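Local coordinates for protein LacI family sugar-binding transcriptional regulator (Enterococcus faecalis V583, PDB 4RK0) that binds ribose in a pocket of its sugar-binding domain and, as in other LacI-family repressors, probably controls transcription by binding DNA in response to a sugar, at residues N19-Q24 and I229-F234; T180-I185 and E206-I211; I185-A190 and D214-C219; S223-T228 and E266-A271. All coordinates share one frame; numbering follows the deposited sequence.

Contact 1: N19-Q24 and I229-F234; sequences NPFFAQ and IAQPVF. With RIB (alpha-D-ribofuranose), chain E.
NE2 of Q231 is held by two acceptors while it passes the F21 ring: one N-H runs almost straight to O2 of the ribose, NE2 to O2 3.1 Å, and D214 OD1 takes another bond. At its other end the amide is fixed by T107, bonded to Q231 OE1. It crosses the phenyl side chain at about a right angle, with NE2 3.5 Å from F21 CE1 and the two planes 29° apart.

The F21 ring is sandwiched. Its CG is swung anti to the backbone N (chi1 179°), which carries the ring in between sugar and valine. V233 CG2 makes a CH-pi contact with one face, 3.8 Å from the ring centroid, and ribose C2 lies over the opposite face, 3.4 Å from F21 CE2. Aromatic residues stacking on the sugar recur in periplasmic-binding-protein folds, and F21, on the first turn of helix 20-35, plays that part here. N19 caps that helix: its OD1 accepts from F21 N at 2.9 Å, the donor standing well above the carbonyl plane. On the other segment the chain leaves strand 228-230 through an inverse gamma turn centred on P232 and enters helix 233-249, where V233 CG1 packs on Q24 CB at 3.7 Å.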
loop_
_atom_site.group_PDB
_atom_site.type_symbol
_atom_site.label_atom_id
_atom_site.label_comp_id
_atom_site.label_asym_id
_atom_site.label_seq_id
_atom_site.Cartn_x
_atom_site.Cartn_y
_atom_site.Cartn_z
ATOM N N ASN A 19 0.016 -4.916 0.147
ATOM C CA ASN A 19 -1.174 -5.094 0.946
ATOM C C ASN A 19 -1.160 -3.928 1.938
ATOM O O ASN A 19 -0.193 -3.765 2.698
ATOM C CB ASN A 19 -1.104 -6.418 1.677
ATOM C CG ASN A 19 -2.271 -6.655 2.591
ATOM O OD1 ASN A 19 -3.031 -5.762 2.948
ATOM N ND2 ASN A 19 -2.402 -7.892 3.003
ATOM N N PRO A 20 -2.183 -3.079 1.901
ATOM C CA PRO A 20 -2.206 -1.934 2.846
ATOM C C PRO A 20 -1.973 -2.362 4.306
ATOM O O PRO A 20 -1.484 -1.563 5.095
ATOM C CB PRO A 20 -3.614 -1.340 2.689
ATOM C CG PRO A 20 -4.219 -1.995 1.520
ATOM C CD PRO A 20 -3.404 -3.172 1.082
ATOM N N PHE A 21 -2.346 -3.595 4.668
ATOM C CA PHE A 21 -2.048 -4.103 6.006
ATOM C C PHE A 21 -0.572 -3.994 6.340
ATOM O O PHE A 21 -0.216 -3.483 7.419
ATOM C CB PHE A 21 -2.524 -5.544 6.191
ATOM C CG PHE A 21 -2.204 -6.105 7.540
ATOM C CD1 PHE A 21 -3.020 -5.829 8.604
ATOM C CD2 PHE A 21 -1.063 -6.847 7.745
ATOM C CE1 PHE A 21 -2.736 -6.310 9.872
ATOM C CE2 PHE A 21 -0.750 -7.304 9.012
ATOM C CZ PHE A 21 -1.616 -7.039 10.084
ATOM N N PHE A 22 0.300 -4.489 5.469
ATOM C CA PHE A 22 1.735 -4.519 5.787
ATOM C C PHE A 22 2.367 -3.166 5.600
ATOM O O PHE A 22 3.318 -2.837 6.273
ATOM C CB PHE A 22 2.467 -5.552 4.973
ATOM C CG PHE A 22 2.082 -6.949 5.334
ATOM C CD1 PHE A 22 2.352 -7.446 6.591
ATOM C CD2 PHE A 22 1.355 -7.718 4.463
ATOM C CE1 PHE A 22 1.948 -8.707 6.926
ATOM C CE2 PHE A 22 0.982 -8.975 4.776
ATOM C CZ PHE A 22 1.273 -9.478 6.023
ATOM N N ALA A 23 1.780 -2.340 4.756
ATOM C CA ALA A 23 2.276 -0.964 4.658
ATOM C C ALA A 23 2.052 -0.197 5.958
ATOM O O ALA A 23 2.929 0.559 6.393
ATOM C CB ALA A 23 1.641 -0.235 3.470
ATOM N N GLN A 24 0.892 -0.404 6.588
ATOM C CA GLN A 24 0.584 0.277 7.846
ATOM C C GLN A 24 1.380 -0.319 8.980
ATOM O O GLN A 24 1.766 0.381 9.904
ATOM C CB GLN A 24 -0.905 0.207 8.140
ATOM C CG GLN A 24 -1.751 1.143 7.317
ATOM C CD GLN A 24 -1.508 2.617 7.620
ATOM O OE1 GLN A 24 -0.802 2.983 8.557
ATOM N NE2 GLN A 24 -2.093 3.475 6.798
ATOM N N ILE A 229 -13.394 -7.253 10.430
ATOM C CA ILE A 229 -12.768 -7.371 11.742
ATOM C C ILE A 229 -11.547 -6.522 11.757
ATOM O O ILE A 229 -10.672 -6.712 10.922
ATOM C CB ILE A 229 -12.347 -8.829 12.018
ATOM C CG1 ILE A 229 -13.548 -9.747 12.020
ATOM C CG2 ILE A 229 -11.615 -8.906 13.366
ATOM C CD1 ILE A 229 -14.745 -9.300 12.823
ATOM N N ALA A 230 -11.470 -5.571 12.687
ATOM C CA ALA A 230 -10.354 -4.663 12.726
ATOM C C ALA A 230 -9.177 -5.213 13.536
ATOM O O ALA A 230 -9.326 -5.566 14.695
ATOM C CB ALA A 230 -10.758 -3.305 13.320
ATOM N N GLN A 231 -8.015 -5.243 12.902
ATOM C CA GLN A 231 -6.734 -5.454 13.585
ATOM C C GLN A 231 -6.082 -4.111 13.840
ATOM O O GLN A 231 -6.110 -3.269 12.972
ATOM C CB GLN A 231 -5.751 -6.240 12.712
ATOM C CG GLN A 231 -6.160 -7.678 12.413
ATOM C CD GLN A 231 -4.971 -8.485 11.962
ATOM O OE1 GLN A 231 -4.019 -8.681 12.733
ATOM N NE2 GLN A 231 -4.977 -8.914 10.699
ATOM N N PRO A 232 -5.442 -3.938 15.011
ATOM C CA PRO A 232 -4.782 -2.689 15.358
ATOM C C PRO A 232 -3.374 -2.653 14.825
ATOM O O PRO A 232 -2.415 -2.766 15.590
ATOM C CB PRO A 232 -4.824 -2.691 16.900
ATOM C CG PRO A 232 -4.808 -4.144 17.273
ATOM C CD PRO A 232 -5.585 -4.839 16.174
ATOM N N VAL A 233 -3.263 -2.509 13.510
ATOM C CA VAL A 233 -2.010 -2.768 12.801
ATOM C C VAL A 233 -0.962 -1.731 13.023
ATOM O O VAL A 233 0.217 -2.075 13.149
ATOM C CB VAL A 233 -2.161 -3.069 11.257
ATOM C CG1 VAL A 233 -2.787 -1.911 10.471
ATOM C CG2 VAL A 233 -0.831 -3.482 10.668
ATOM N N PHE A 234 -1.363 -0.463 13.105
ATOM C CA PHE A 234 -0.397 0.609 13.403
ATOM C C PHE A 234 0.200 0.332 14.756
ATOM O O PHE A 234 1.431 0.339 14.925
ATOM C CB PHE A 234 -1.072 1.997 13.417
ATOM C CG PHE A 234 -0.108 3.111 13.508
ATOM C CD1 PHE A 234 0.650 3.430 12.421
ATOM C CD2 PHE A 234 0.117 3.779 14.691
ATOM C CE1 PHE A 234 1.577 4.466 12.472
ATOM C CE2 PHE A 234 1.034 4.826 14.758
ATOM C CZ PHE A 234 1.761 5.170 13.650
HETATM O O5 RIB E . -4.346 -8.864 5.110
HETATM C C5 RIB E . -3.062 -9.467 5.111
HETATM C C4 RIB E . -3.182 -10.621 6.009
HETATM O O4 RIB E . -2.005 -11.469 6.046
HETATM C C3 RIB E . -3.467 -9.831 7.271
HETATM O O3 RIB E . -4.775 -10.278 7.631
HETATM C C2 RIB E . -2.266 -10.227 8.135
HETATM O O2 RIB E . -2.658 -10.601 9.433
HETATM C C1 RIB E . -1.444 -11.265 7.351
HETATM O O1 RIB E . -1.177 -12.429 8.114
#

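Contact 2: T180-I185 and E206-I211; sequences TGIFAI and EDYSII
I182 turns its CG1 back beside the backbone N (chi1 -54°) and extends beyond it, which sends CD1 toward the neighbouring segment, where the methyl meets CD2 of Y208, the residue just before strand 209-211, at 3.8 Å, approaching that ring obliquely. I210 has nearly the same first torsion, and the two isoleucines lie side by side, pointing the same way, with I182 CD1 4.1 Å from I210 CG1. On the other face of the sheet I211 places CG2 between its own N and carbonyl carbon (chi1 180° for CG1), and this branch touches F183 CD1 at 3.8 Å. The F183 ring also turns an edge to I211 O, which lies near the ring plane.

Strands 181-184 and 209-211 run parallel, 18° apart, and with helix 187-199 between them in the chain they form a beta-alpha-beta crossover at the margin of a four-stranded parallel sheet. L193 and L197 of that helix cover I182 and I210, while F147 meets the ring of F183 on the other side. Bonding follows the parallel pattern, in which I182 binds the residues either side of I210: its N gives to S209 O at 2.7 Å, and its carbonyl O takes I211 N at 3.0 Å. G181 and F183 turn their backbone bonds to strand 127-132. A184 N then reaches I211 O at 2.8 Å. T180 O, where the pairing starts, has two donors, S209 N at 3.0 Å and a water. The same water donates to D207 O and so bridges the two segments just before strand 209-211 begins.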
loop_
_atom_site.group_PDB
_atom_site.type_symbol
_atom_site.label_atom_id
_atom_site.label_comp_id
_atom_site.label_asym_id
_atom_site.label_seq_id
_atom_site.Cartn_x
_atom_site.Cartn_y
_atom_site.Cartn_z
ATOM N N THR A 180 -25.147 -17.789 1.210
ATOM C CA THR A 180 -25.699 -16.445 1.244
ATOM C C THR A 180 -24.767 -15.448 1.921
ATOM O O THR A 180 -24.942 -14.245 1.786
ATOM C CB THR A 180 -27.054 -16.476 1.983
ATOM O OG1 THR A 180 -26.860 -16.955 3.337
ATOM C CG2 THR A 180 -27.996 -17.410 1.247
ATOM N N GLY A 181 -23.770 -15.946 2.640
ATOM C CA GLY A 181 -22.871 -15.121 3.442
ATOM C C GLY A 181 -21.449 -15.574 3.191
ATOM O O GLY A 181 -21.195 -16.746 3.077
ATOM N N ILE A 182 -20.502 -14.651 3.133
ATOM C CA ILE A 182 -19.143 -15.028 2.812
ATOM C C ILE A 182 -18.235 -14.380 3.823
ATOM O O ILE A 182 -18.350 -13.179 4.061
ATOM C CB ILE A 182 -18.719 -14.573 1.393
ATOM C CG1 ILE A 182 -19.688 -15.074 0.339
ATOM C CG2 ILE A 182 -17.291 -14.994 1.067
ATOM C CD1 ILE A 182 -19.645 -14.244 -0.941
ATOM N N PHE A 183 -17.377 -15.187 4.463
ATOM C CA PHE A 183 -16.276 -14.653 5.295
ATOM C C PHE A 183 -15.003 -14.652 4.479
ATOM O O PHE A 183 -14.454 -15.711 4.196
ATOM C CB PHE A 183 -16.124 -15.489 6.618
ATOM C CG PHE A 183 -15.013 -15.055 7.532
ATOM C CD1 PHE A 183 -14.577 -13.738 7.622
ATOM C CD2 PHE A 183 -14.412 -16.011 8.377
ATOM C CE1 PHE A 183 -13.555 -13.386 8.487
ATOM C CE2 PHE A 183 -13.408 -15.663 9.239
ATOM C CZ PHE A 183 -12.968 -14.344 9.318
ATOM N N ALA A 184 -14.529 -13.462 4.088
ATOM C CA ALA A 184 -13.294 -13.324 3.375
ATOM C C ALA A 184 -12.187 -13.182 4.399
ATOM O O ALA A 184 -12.259 -12.313 5.263
ATOM C CB ALA A 184 -13.326 -12.114 2.468
ATOM N N ILE A 185 -11.156 -14.019 4.301
ATOM C CA ILE A 185 -10.186 -14.111 5.390
ATOM C C ILE A 185 -9.257 -12.914 5.446
ATOM O O ILE A 185 -8.556 -12.722 6.431
ATOM C CB ILE A 185 -9.434 -15.461 5.364
ATOM C CG1 ILE A 185 -9.335 -16.055 6.753
ATOM C CG2 ILE A 185 -8.080 -15.310 4.746
ATOM C CD1 ILE A 185 -10.615 -16.655 7.222
ATOM N N GLU A 206 -27.628 -7.441 -0.977
ATOM C CA GLU A 206 -28.914 -8.040 -1.380
ATOM C C GLU A 206 -28.787 -9.486 -1.834
ATOM O O GLU A 206 -29.670 -10.295 -1.517
ATOM C CB GLU A 206 -29.629 -7.232 -2.478
ATOM C CG GLU A 206 -30.211 -5.916 -2.006
ATOM C CD GLU A 206 -29.175 -4.808 -1.845
ATOM O OE1 GLU A 206 -27.985 -4.993 -2.209
ATOM O OE2 GLU A 206 -29.562 -3.732 -1.346
ATOM N N ASP A 207 -27.740 -9.810 -2.601
ATOM C CA ASP A 207 -27.491 -11.195 -3.009
ATOM C C ASP A 207 -26.507 -11.923 -2.094
ATOM O O ASP A 207 -26.710 -13.094 -1.789
ATOM C CB ASP A 207 -26.985 -11.279 -4.449
ATOM C CG ASP A 207 -28.024 -10.815 -5.448
ATOM O OD1 ASP A 207 -29.216 -11.091 -5.218
ATOM O OD2 ASP A 207 -27.667 -10.151 -6.443
ATOM N N TYR A 208 -25.425 -11.248 -1.702
ATOM C CA TYR A 208 -24.448 -11.846 -0.807
ATOM C C TYR A 208 -24.032 -10.873 0.256
ATOM O O TYR A 208 -23.773 -9.720 -0.027
ATOM C CB TYR A 208 -23.206 -12.284 -1.547
ATOM C CG TYR A 208 -23.421 -13.404 -2.512
ATOM C CD1 TYR A 208 -23.770 -13.146 -3.829
ATOM C CD2 TYR A 208 -23.265 -14.731 -2.123
ATOM C CE1 TYR A 208 -23.977 -14.178 -4.730
ATOM C CE2 TYR A 208 -23.451 -15.765 -3.027
ATOM C CZ TYR A 208 -23.795 -15.478 -4.337
ATOM O OH TYR A 208 -23.996 -16.486 -5.247
ATOM N N SER A 209 -24.003 -11.376 1.488
ATOM C CA SER A 209 -23.480 -10.672 2.638
ATOM C C SER A 209 -22.038 -11.073 2.711
ATOM O O SER A 209 -21.719 -12.271 2.613
ATOM C CB SER A 209 -24.229 -11.100 3.920
ATOM O OG SER A 209 -25.489 -10.470 4.040
ATOM N N ILE A 210 -21.164 -10.077 2.856
ATOM C CA ILE A 210 -19.749 -10.305 2.984
ATOM C C ILE A 210 -19.173 -9.601 4.198
ATOM O O ILE A 210 -19.423 -8.423 4.424
ATOM C CB ILE A 210 -18.985 -9.770 1.745
ATOM C CG1 ILE A 210 -19.556 -10.444 0.483
ATOM C CG2 ILE A 210 -17.484 -9.985 1.891
ATOM C CD1 ILE A 210 -18.943 -10.007 -0.831
ATOM N N ILE A 211 -18.323 -10.335 4.913
ATOM C CA ILE A 211 -17.509 -9.784 5.995
ATOM C C ILE A 211 -16.044 -10.107 5.724
ATOM O O ILE A 211 -15.684 -11.268 5.400
ATOM C CB ILE A 211 -17.911 -10.326 7.403
ATOM C CG1 ILE A 211 -17.021 -9.721 8.502
ATOM C CG2 ILE A 211 -17.835 -11.842 7.462
ATOM C CD1 ILE A 211 -17.659 -9.798 9.881
HETATM O O HOH W 1 -27.677 -13.236 1.055
#

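Contact 3: I185-A190 and D214-C219; sequences INDEIA and DNVDMC. With RIB (alpha-D-ribofuranose), chain E.
The ribose site of this periplasmic-binding-protein fold is walled here by the start of helix 187-199 and the loop after strand 209-211, where N186 CB comes 3.9 Å from D214 OD2. Both side chains hold the sugar. N186 ND2 donates to ribose O5 at 2.9 Å, while its OD1 caps the helix by accepting from I189 N. D214 OD1 takes the O3 hydroxyl at 2.6 Å; the approach of its OD2 to O5 is modelled too short for its length to be trusted. A water donates to D214 OD2 at 2.8 Å and also lies within bonding distance of O5.

Behind this first shell, D187 fixes the turn that carries D214. With CG beside the backbone N (chi1 -71°), its carboxylate reaches into the loop, and OD2 accepts V216 N at 3.0 Å, nearly along the C-O bond. N215 N makes a weaker, strongly bent bond to the same oxygen, and C219 SG lies 3.0 Å from it. OD1 is bonded to T228 OG1. Two amides and the helix N-terminus would help stabilise a negative charge there.

P20 of helix 20-35 packs on E188 and V216, D214 is tied by backbone bonds to I229 and Q231 at the end of strand 228-230, and M218 meets M218 of the second subunit.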
loop_
_atom_site.group_PDB
_atom_site.type_symbol
_atom_site.label_atom_id
_atom_site.label_comp_id
_atom_site.label_asym_id
_atom_site.label_seq_id
_atom_site.Cartn_x
_atom_site.Cartn_y
_atom_site.Cartn_z
ATOM N N ILE A 185 -11.156 -14.019 4.301
ATOM C CA ILE A 185 -10.186 -14.111 5.390
ATOM C C ILE A 185 -9.257 -12.914 5.446
ATOM O O ILE A 185 -8.556 -12.722 6.431
ATOM C CB ILE A 185 -9.434 -15.461 5.364
ATOM C CG1 ILE A 185 -9.335 -16.055 6.753
ATOM C CG2 ILE A 185 -8.080 -15.310 4.746
ATOM C CD1 ILE A 185 -10.615 -16.655 7.222
ATOM N N ASN A 186 -9.254 -12.090 4.400
ATOM C CA ASN A 186 -8.722 -10.739 4.533
ATOM C C ASN A 186 -9.482 -9.768 3.627
ATOM O O ASN A 186 -10.265 -10.200 2.759
ATOM C CB ASN A 186 -7.209 -10.638 4.381
ATOM C CG ASN A 186 -6.728 -10.662 2.950
ATOM O OD1 ASN A 186 -7.414 -11.123 2.037
ATOM N ND2 ASN A 186 -5.506 -10.189 2.760
ATOM N N ASP A 187 -9.264 -8.476 3.854
ATOM C CA ASP A 187 -9.996 -7.433 3.111
ATOM C C ASP A 187 -9.631 -7.477 1.617
ATOM O O ASP A 187 -10.489 -7.257 0.767
ATOM C CB ASP A 187 -9.773 -6.042 3.697
ATOM C CG ASP A 187 -10.466 -5.837 5.071
ATOM O OD1 ASP A 187 -11.427 -6.542 5.388
ATOM O OD2 ASP A 187 -10.031 -4.948 5.804
ATOM N N GLU A 188 -8.389 -7.764 1.288
ATOM C CA GLU A 188 -8.005 -7.877 -0.130
ATOM C C GLU A 188 -8.806 -8.968 -0.860
ATOM O O GLU A 188 -9.308 -8.742 -1.963
ATOM C CB GLU A 188 -6.497 -8.137 -0.261
ATOM C CG GLU A 188 -5.644 -6.948 0.142
ATOM C CD GLU A 188 -4.353 -6.831 -0.658
ATOM O OE1 GLU A 188 -3.671 -7.851 -0.880
ATOM O OE2 GLU A 188 -3.998 -5.709 -1.065
ATOM N N ILE A 189 -8.964 -10.143 -0.254
ATOM C CA ILE A 189 -9.878 -11.136 -0.833
ATOM C C ILE A 189 -11.290 -10.580 -1.032
ATOM O O ILE A 189 -11.931 -10.853 -2.058
ATOM C CB ILE A 189 -9.963 -12.402 0.022
ATOM C CG1 ILE A 189 -8.636 -13.138 -0.096
ATOM C CG2 ILE A 189 -11.106 -13.295 -0.430
ATOM C CD1 ILE A 189 -8.520 -14.410 0.737
ATOM N N ALA A 190 -11.813 -9.902 -0.012
ATOM C CA ALA A 190 -13.130 -9.316 -0.073
ATOM C C ALA A 190 -13.267 -8.331 -1.247
ATOM O O ALA A 190 -14.312 -8.288 -1.915
ATOM C CB ALA A 190 -13.430 -8.560 1.213
ATOM N N ASP A 214 -9.401 -7.212 8.630
ATOM C CA ASP A 214 -8.244 -6.303 8.809
ATOM C C ASP A 214 -8.674 -4.877 9.141
ATOM O O ASP A 214 -8.046 -4.201 9.952
ATOM C CB ASP A 214 -7.296 -6.190 7.623
ATOM C CG ASP A 214 -6.417 -7.429 7.393
ATOM O OD1 ASP A 214 -6.237 -8.250 8.323
ATOM O OD2 ASP A 214 -5.811 -7.505 6.288
ATOM N N ASN A 215 -9.686 -4.419 8.438
ATOM C CA ASN A 215 -10.097 -3.030 8.447
ATOM C C ASN A 215 -9.088 -2.107 7.853
ATOM O O ASN A 215 -8.796 -1.063 8.405
ATOM C CB ASN A 215 -10.485 -2.568 9.830
ATOM C CG ASN A 215 -11.231 -1.235 9.816
ATOM O OD1 ASN A 215 -12.025 -0.983 8.940
ATOM N ND2 ASN A 215 -10.956 -0.389 10.787
ATOM N N VAL A 216 -8.618 -2.451 6.668
ATOM C CA VAL A 216 -7.686 -1.579 5.966
ATOM C C VAL A 216 -8.488 -0.328 5.544
ATOM O O VAL A 216 -9.712 -0.315 5.579
ATOM C CB VAL A 216 -7.009 -2.266 4.747
ATOM C CG1 VAL A 216 -6.169 -3.486 5.176
ATOM C CG2 VAL A 216 -8.022 -2.690 3.696
ATOM N N ASP A 217 -7.795 0.716 5.155
ATOM C CA ASP A 217 -8.461 2.013 4.958
ATOM C C ASP A 217 -9.481 1.970 3.831
ATOM O O ASP A 217 -10.557 2.587 3.931
ATOM C CB ASP A 217 -7.416 3.115 4.742
ATOM C CG ASP A 217 -7.065 3.833 6.033
ATOM O OD1 ASP A 217 -7.996 4.175 6.792
ATOM O OD2 ASP A 217 -5.866 4.058 6.295
ATOM N N MET A 218 -9.173 1.194 2.794
ATOM C CA MET A 218 -10.068 1.015 1.645
ATOM C C MET A 218 -11.469 0.487 1.965
ATOM O O MET A 218 -12.343 0.574 1.106
ATOM C CB MET A 218 -9.448 0.103 0.562
ATOM C CG MET A 218 -8.605 0.809 -0.511
ATOM S SD MET A 218 -9.298 2.255 -1.339
ATOM C CE MET A 218 -10.258 1.621 -2.657
ATOM N N CYS A 219 -11.669 -0.105 3.154
ATOM C CA CYS A 219 -12.979 -0.658 3.515
ATOM C C CYS A 219 -14.107 0.386 3.383
ATOM O O CYS A 219 -15.243 0.056 3.058
ATOM C CB CYS A 219 -12.931 -1.214 4.928
ATOM S SG CYS A 219 -12.008 -2.792 5.060
HETATM O O5 RIB E . -4.346 -8.864 5.110
HETATM C C5 RIB E . -3.062 -9.467 5.111
HETATM C C4 RIB E . -3.182 -10.621 6.009
HETATM O O4 RIB E . -2.005 -11.469 6.046
HETATM C C3 RIB E . -3.467 -9.831 7.271
HETATM O O3 RIB E . -4.775 -10.278 7.631
HETATM C C2 RIB E . -2.266 -10.227 8.135
HETATM O O2 RIB E . -2.658 -10.601 9.433
HETATM C C1 RIB E . -1.444 -11.265 7.351
HETATM O O1 RIB E . -1.177 -12.429 8.114
HETATM O O HOH W 2 -6.023 -6.739 3.581
#

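Contact 4: S223-T228 and E266-A271; sequences SPPLTT and ERFSTA
T227 sits at the tight centre of this contact, its OG1 accepting R267 N at 2.8 Å and lying 2.6 Å from a water. The backbone N of T227 donates to S269 OG at 3.0 Å. S269 can accept it because OG lies between its own N and carbonyl carbon (chi1 70°), facing T227; the same hydroxyl bonds I210 O of strand 209-211. R267 runs extended past the L226 carbonyl, alongside the T228 side chain, and its NH1 meets L226 O at 2.8 Å, the oxygen lying in the guanidinium plane. NH2 forms a salt bridge with E220 and bonds N215 OD1.

The other side is looser and more open. P224, after a cis peptide bond, and P225 offer mostly carbon: P224 CB is 4.0 Å from F268 CB, and the exposed F268 ring leads away from the segment. One polar tie remains there, F268 N to P225 O at 2.9 Å, its donor tilted 35° out of the carbonyl plane.

Segment 223-228 leads into strand 228-230 and segment 266-271 follows strand 257-265. Three of the four direct hydrogen bonds between them use a side-chain atom, and the water, which also accepts T270 N, adds to these, so hydroxyl and guanidinium groups probably set much of the joint's geometry.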
loop_
_atom_site.group_PDB
_atom_site.type_symbol
_atom_site.label_atom_id
_atom_site.label_comp_id
_atom_site.label_asym_id
_atom_site.label_seq_id
_atom_site.Cartn_x
_atom_site.Cartn_y
_atom_site.Cartn_z
ATOM N N SER A 223 -17.953 -0.074 -2.327
ATOM C CA SER A 223 -19.402 0.079 -2.351
ATOM C C SER A 223 -20.046 -1.280 -2.385
ATOM O O SER A 223 -19.855 -2.045 -3.342
ATOM C CB SER A 223 -19.850 0.905 -3.560
ATOM O OG SER A 223 -19.911 2.280 -3.207
ATOM N N PRO A 224 -20.755 -1.630 -1.313
ATOM C CA PRO A 224 -20.934 -0.817 -0.119
ATOM C C PRO A 224 -19.742 -0.872 0.851
ATOM O O PRO A 224 -18.922 -1.774 0.729
ATOM C CB PRO A 224 -22.164 -1.463 0.531
ATOM C CG PRO A 224 -21.992 -2.901 0.193
ATOM C CD PRO A 224 -21.339 -2.971 -1.172
ATOM N N PRO A 225 -19.669 0.061 1.829
ATOM C CA PRO A 225 -18.580 -0.002 2.793
ATOM C C PRO A 225 -18.564 -1.373 3.483
ATOM O O PRO A 225 -19.637 -1.921 3.826
ATOM C CB PRO A 225 -18.860 1.145 3.744
ATOM C CG PRO A 225 -19.609 2.125 2.905
ATOM C CD PRO A 225 -20.383 1.353 1.894
ATOM N N LEU A 226 -17.352 -1.894 3.652
ATOM C CA LEU A 226 -17.118 -3.304 4.023
ATOM C C LEU A 226 -17.064 -3.487 5.556
ATOM O O LEU A 226 -16.255 -2.856 6.277
ATOM C CB LEU A 226 -15.824 -3.824 3.365
ATOM C CG LEU A 226 -15.372 -5.229 3.738
ATOM C CD1 LEU A 226 -16.381 -6.265 3.245
ATOM C CD2 LEU A 226 -13.988 -5.491 3.157
ATOM N N THR A 227 -17.950 -4.368 6.009
ATOM C CA THR A 227 -18.021 -4.860 7.369
ATOM C C THR A 227 -16.862 -5.787 7.513
ATOM O O THR A 227 -16.625 -6.637 6.629
ATOM C CB THR A 227 -19.354 -5.595 7.601
ATOM O OG1 THR A 227 -20.434 -4.655 7.551
ATOM C CG2 THR A 227 -19.381 -6.319 8.972
ATOM N N THR A 228 -16.136 -5.654 8.616
ATOM C CA THR A 228 -14.856 -6.326 8.742
ATOM C C THR A 228 -14.427 -6.466 10.202
ATOM O O THR A 228 -15.052 -5.916 11.094
ATOM C CB THR A 228 -13.783 -5.525 7.964
ATOM O OG1 THR A 228 -12.627 -6.327 7.847
ATOM C CG2 THR A 228 -13.454 -4.187 8.625
ATOM N N GLU A 266 -18.986 -2.826 11.981
ATOM C CA GLU A 266 -20.142 -3.058 11.157
ATOM C C GLU A 266 -20.354 -1.889 10.221
ATOM O O GLU A 266 -20.438 -0.729 10.656
ATOM C CB GLU A 266 -21.373 -3.303 12.025
ATOM C CG GLU A 266 -22.652 -3.623 11.269
ATOM C CD GLU A 266 -23.727 -4.228 12.168
ATOM O OE1 GLU A 266 -23.485 -4.336 13.391
ATOM O OE2 GLU A 266 -24.809 -4.601 11.657
ATOM N N ARG A 267 -20.415 -2.210 8.936
ATOM C CA ARG A 267 -20.693 -1.230 7.900
ATOM C C ARG A 267 -21.914 -1.668 7.124
ATOM O O ARG A 267 -22.992 -1.908 7.734
ATOM C CB ARG A 267 -19.440 -0.987 7.038
ATOM C CG ARG A 267 -18.333 -0.364 7.816
ATOM C CD ARG A 267 -17.260 0.234 6.915
ATOM N NE ARG A 267 -16.237 0.883 7.718
ATOM C CZ ARG A 267 -15.083 0.315 8.104
ATOM N NH1 ARG A 267 -14.813 -0.952 7.800
ATOM N NH2 ARG A 267 -14.212 1.009 8.828
ATOM N N PHE A 268 -21.809 -1.796 5.802
ATOM C CA PHE A 268 -22.988 -1.949 4.993
ATOM C C PHE A 268 -22.958 -3.133 4.065
ATOM O O PHE A 268 -23.831 -3.291 3.198
ATOM C CB PHE A 268 -23.294 -0.615 4.276
ATOM C CG PHE A 268 -23.754 0.448 5.223
ATOM C CD1 PHE A 268 -25.081 0.484 5.654
ATOM C CD2 PHE A 268 -22.857 1.354 5.777
ATOM C CE1 PHE A 268 -25.512 1.435 6.565
ATOM C CE2 PHE A 268 -23.287 2.314 6.699
ATOM C CZ PHE A 268 -24.614 2.352 7.089
ATOM N N SER A 269 -22.025 -4.044 4.284
ATOM C CA SER A 269 -21.885 -5.162 3.349
ATOM C C SER A 269 -22.584 -6.463 3.778
ATOM O O SER A 269 -22.489 -7.451 3.095
ATOM C CB SER A 269 -20.389 -5.408 3.075
ATOM O OG SER A 269 -19.740 -5.940 4.211
ATOM N N THR A 270 -23.266 -6.445 4.911
ATOM C CA THR A 270 -24.147 -7.549 5.285
ATOM C C THR A 270 -25.568 -7.096 5.530
ATOM O O THR A 270 -25.821 -5.935 5.832
ATOM C CB THR A 270 -23.642 -8.261 6.571
ATOM O OG1 THR A 270 -23.836 -7.414 7.716
ATOM C CG2 THR A 270 -22.162 -8.611 6.452
ATOM N N ALA A 271 -26.499 -8.041 5.428
ATOM C CA ALA A 271 -27.875 -7.781 5.746
ATOM C C ALA A 271 -28.584 -9.045 6.230
ATOM O O ALA A 271 -28.181 -10.155 5.893
ATOM C CB ALA A 271 -28.620 -7.189 4.535
HETATM O O HOH W 3 -23.004 -5.016 7.416
#

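Contacts 1 and 3 lie at the ribose pocket, contacts 2 and 4 farther from it, around strand 209-211. Contacts 1 and 3 both touch the sugar and the second subunit, their centres about 9 Å apart; contacts 2 and 4 are equally close to each other, and contact 2 is about 21 Å from contact 1. Along the chain, contacts 2 and 3 alternate, share I185 and are nested inside the loop closed by contact 1, whereas contact 4 opens after both have closed and crosses contact 1. Helix 187-199 and the strand 228-230 region link them, so the pocket residues of contacts 1 and 3 are joined through shared elements to the parallel sheet of contact 2.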